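Local coordinates for glutamine amidotransferase domain-containing protein (Streptococcus mutans, PDB 3L7N) that probably hydrolyses glutamine and passes the ammonia on to an acceptor substrate, as class I glutamine amidotransferases do, at residues Q56-T61 with V90-Q95. Sequence-based numbering, arbitrary orientation.
Sequences QSPSST and VCLGAQ
L92, in the first turn of helix 92-100, sets its two methyls against loop 56-61, CD1 over the S57-P58 peptide and CD2 beside the Q56 amide. Its CG lies anti to the backbone N (chi1 162°), which carries the fork out from the helix to the loop. L92 CD1 rests 3.8 Å from P58 N, while L92 CD2 comes within 3.5 Å of Q56 OE1. Leucine suits this place because its two branches can cover both neighbours at once. The Q56 chain bends at chi2 (83°), bringing its amide oxygen to L92 CD2; its NE2 makes a weak hydrogen bond to H8 O, so a polar end is accommodated in a buried position. The P58 ring and the L92 side chain lie antiparallel alongside one another, with P58 CD 3.9 Å from L92 CD1. One helical turn on, Q95 crosses the proline ring at about a right angle, and Q95 CB meets P58 CG at 3.6 Å; L96 and V99 of the same helix also touch this ring. Proline presents a rigid apolar surface here and fills the second position of the type I turn S57-S60, which its fixed phi suits. Serines fasten that turn: S57 OG accepts from S59 N in an ST turn, and S60 OG receives S57 N at 2.7 Å, nearly straight (171°). C91, at the N-cap position, sits in a GxCxG pattern consistent with the nucleophile elbow of class I glutamine amidotransferases. Beside this probable nucleophile the two segments meet through van der Waals packing alone, the loop steadied partly by its serines and by Y68 and Y105.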
ATOM      1  N   GLN A  56      -1.118   8.875  -8.781  1.00 33.85           N
ATOM      2  CA  GLN A  56      -2.309   9.741  -8.588  1.00 32.93           C
ATOM      3  C   GLN A  56      -2.541   9.972  -7.108  1.00 34.28           C
ATOM      4  O   GLN A  56      -1.929   9.285  -6.222  1.00 33.87           O
ATOM      5  CB  GLN A  56      -3.565   9.105  -9.183  1.00 31.85           C
ATOM      6  CG  GLN A  56      -3.431   8.641 -10.610  1.00 29.09           C
ATOM      7  CD  GLN A  56      -2.781   7.219 -10.738  1.00 27.13           C
ATOM      8  OE1 GLN A  56      -2.211   6.662  -9.775  1.00 22.27           O
ATOM      9  NE2 GLN A  56      -2.845   6.675 -11.918  1.00 28.69           N
ATOM     10  N   SER A  57      -3.412  10.922  -6.822  1.00 34.77           N
ATOM     11  CA  SER A  57      -3.969  11.090  -5.474  1.00 35.95           C
ATOM     12  C   SER A  57      -5.416  10.590  -5.541  1.00 36.02           C
ATOM     13  O   SER A  57      -5.973  10.420  -6.679  1.00 36.73           O
ATOM     14  CB  SER A  57      -3.943  12.595  -5.070  1.00 35.56           C
ATOM     15  OG  SER A  57      -5.085  13.299  -5.626  1.00 37.16           O
ATOM     16  N   PRO A  58      -6.096  10.414  -4.343  1.00 34.78           N
ATOM     17  CA  PRO A  58      -7.519  10.019  -4.430  1.00 32.86           C
ATOM     18  C   PRO A  58      -8.361  11.104  -5.036  1.00 33.26           C
ATOM     19  O   PRO A  58      -9.525  10.911  -5.242  1.00 34.18           O
ATOM     20  CB  PRO A  58      -7.908   9.799  -2.998  1.00 29.90           C
ATOM     21  CG  PRO A  58      -6.686   9.481  -2.335  1.00 30.21           C
ATOM     22  CD  PRO A  58      -5.587  10.247  -2.983  1.00 33.04           C
ATOM     23  N   SER A  59      -7.785  12.248  -5.316  1.00 34.44           N
ATOM     24  CA  SER A  59      -8.605  13.312  -5.905  1.00 36.72           C
ATOM     25  C   SER A  59      -8.161  13.744  -7.263  1.00 36.86           C
ATOM     26  O   SER A  59      -8.812  14.566  -7.867  1.00 38.33           O
ATOM     27  CB  SER A  59      -8.715  14.531  -4.977  1.00 36.41           C
ATOM     28  OG  SER A  59      -7.439  15.085  -4.760  1.00 36.70           O
ATOM     29  N   SER A  60      -7.049  13.185  -7.752  1.00 36.65           N
ATOM     30  CA  SER A  60      -6.652  13.340  -9.176  1.00 36.48           C
ATOM     31  C   SER A  60      -7.812  13.245 -10.154  1.00 38.29           C
ATOM     32  O   SER A  60      -8.806  12.425  -9.988  1.00 37.27           O
ATOM     33  CB  SER A  60      -5.595  12.345  -9.557  1.00 34.66           C
ATOM     34  OG  SER A  60      -4.448  12.493  -8.770  1.00 32.91           O
ATOM     35  N   THR A  61      -7.704  14.036 -11.176  1.00 39.91           N
ATOM     36  CA  THR A  61      -8.777  14.261 -12.042  1.00 41.96           C
ATOM     37  C   THR A  61      -8.545  13.474 -13.373  1.00 40.95           C
ATOM     38  O   THR A  61      -7.426  13.128 -13.675  1.00 41.47           O
ATOM     39  CB  THR A  61      -8.907  15.760 -12.289  1.00 42.59           C
ATOM     40  OG1 THR A  61     -10.165  16.025 -12.836  1.00 47.94           O
ATOM     41  CG2 THR A  61      -7.785  16.282 -13.279  1.00 44.32           C
ATOM     42  N   VAL A  90      -2.390  -0.210  -0.550  1.00 26.57           N
ATOM     43  CA  VAL A  90      -0.973   0.222  -0.338  1.00 26.51           C
ATOM     44  C   VAL A  90      -0.753   1.639  -0.932  1.00 29.43           C
ATOM     45  O   VAL A  90      -1.218   1.910  -1.997  1.00 31.95           O
ATOM     46  CB  VAL A  90      -0.059  -0.733  -1.040  1.00 25.97           C
ATOM     47  CG1 VAL A  90       1.360  -0.335  -0.900  1.00 23.19           C
ATOM     48  CG2 VAL A  90      -0.275  -2.104  -0.540  1.00 24.90           C
ATOM     49  N   CYS A  91      -0.096   2.512  -0.205  1.00 31.35           N
ATOM     50  CA  CYS A  91       0.055   3.900  -0.579  1.00 34.90           C
ATOM     51  C   CYS A  91      -1.215   4.449  -1.189  1.00 34.32           C
ATOM     52  O   CYS A  91      -2.177   4.534  -0.507  1.00 34.01           O
ATOM     53  CB  CYS A  91       1.392   4.167  -1.310  1.00 33.67           C
ATOM     54  SG  CYS A  91       1.481   5.130  -2.775  1.00 49.20           S
ATOM     55  N   LEU A  92      -1.263   4.791  -2.454  1.00 34.75           N
ATOM     56  CA  LEU A  92      -2.546   5.314  -2.988  1.00 32.95           C
ATOM     57  C   LEU A  92      -3.718   4.367  -2.667  1.00 32.05           C
ATOM     58  O   LEU A  92      -4.752   4.800  -2.220  1.00 33.81           O
ATOM     59  CB  LEU A  92      -2.468   5.632  -4.474  1.00 32.04           C
ATOM     60  CG  LEU A  92      -3.813   5.767  -5.187  1.00 29.51           C
ATOM     61  CD1 LEU A  92      -4.565   6.963  -4.719  1.00 25.40           C
ATOM     62  CD2 LEU A  92      -3.626   5.818  -6.684  1.00 28.76           C
ATOM     63  N   GLY A  93      -3.495   3.087  -2.769  1.00 30.65           N
ATOM     64  CA  GLY A  93      -4.504   2.139  -2.348  1.00 31.16           C
ATOM     65  C   GLY A  93      -4.984   2.339  -0.886  1.00 31.04           C
ATOM     66  O   GLY A  93      -6.165   2.146  -0.587  1.00 30.15           O
ATOM     67  N   ALA A  94      -4.047   2.728   0.020  1.00 30.72           N
ATOM     68  CA  ALA A  94      -4.368   2.905   1.450  1.00 29.84           C
ATOM     69  C   ALA A  94      -5.194   4.197   1.658  1.00 30.79           C
ATOM     70  O   ALA A  94      -6.067   4.245   2.476  1.00 30.43           O
ATOM     71  CB  ALA A  94      -3.198   2.942   2.210  1.00 28.87           C
ATOM     72  N   GLN A  95      -4.977   5.174   0.785  1.00 31.15           N
ATOM     73  CA  GLN A  95      -5.683   6.420   0.824  1.00 29.13           C
ATOM     74  C   GLN A  95      -7.076   6.307   0.257  1.00 30.00           C
ATOM     75  O   GLN A  95      -7.998   6.986   0.735  1.00 31.55           O
ATOM     76  CB  GLN A  95      -4.868   7.497   0.112  1.00 28.31           C
ATOM     77  CG  GLN A  95      -3.545   7.729   0.824  1.00 28.88           C
ATOM     78  CD  GLN A  95      -2.424   8.389  -0.034  1.00 32.18           C
ATOM     79  OE1 GLN A  95      -2.680   9.128  -0.998  1.00 30.43           O
ATOM     80  NE2 GLN A  95      -1.171   8.147   0.373  1.00 34.76           N
TER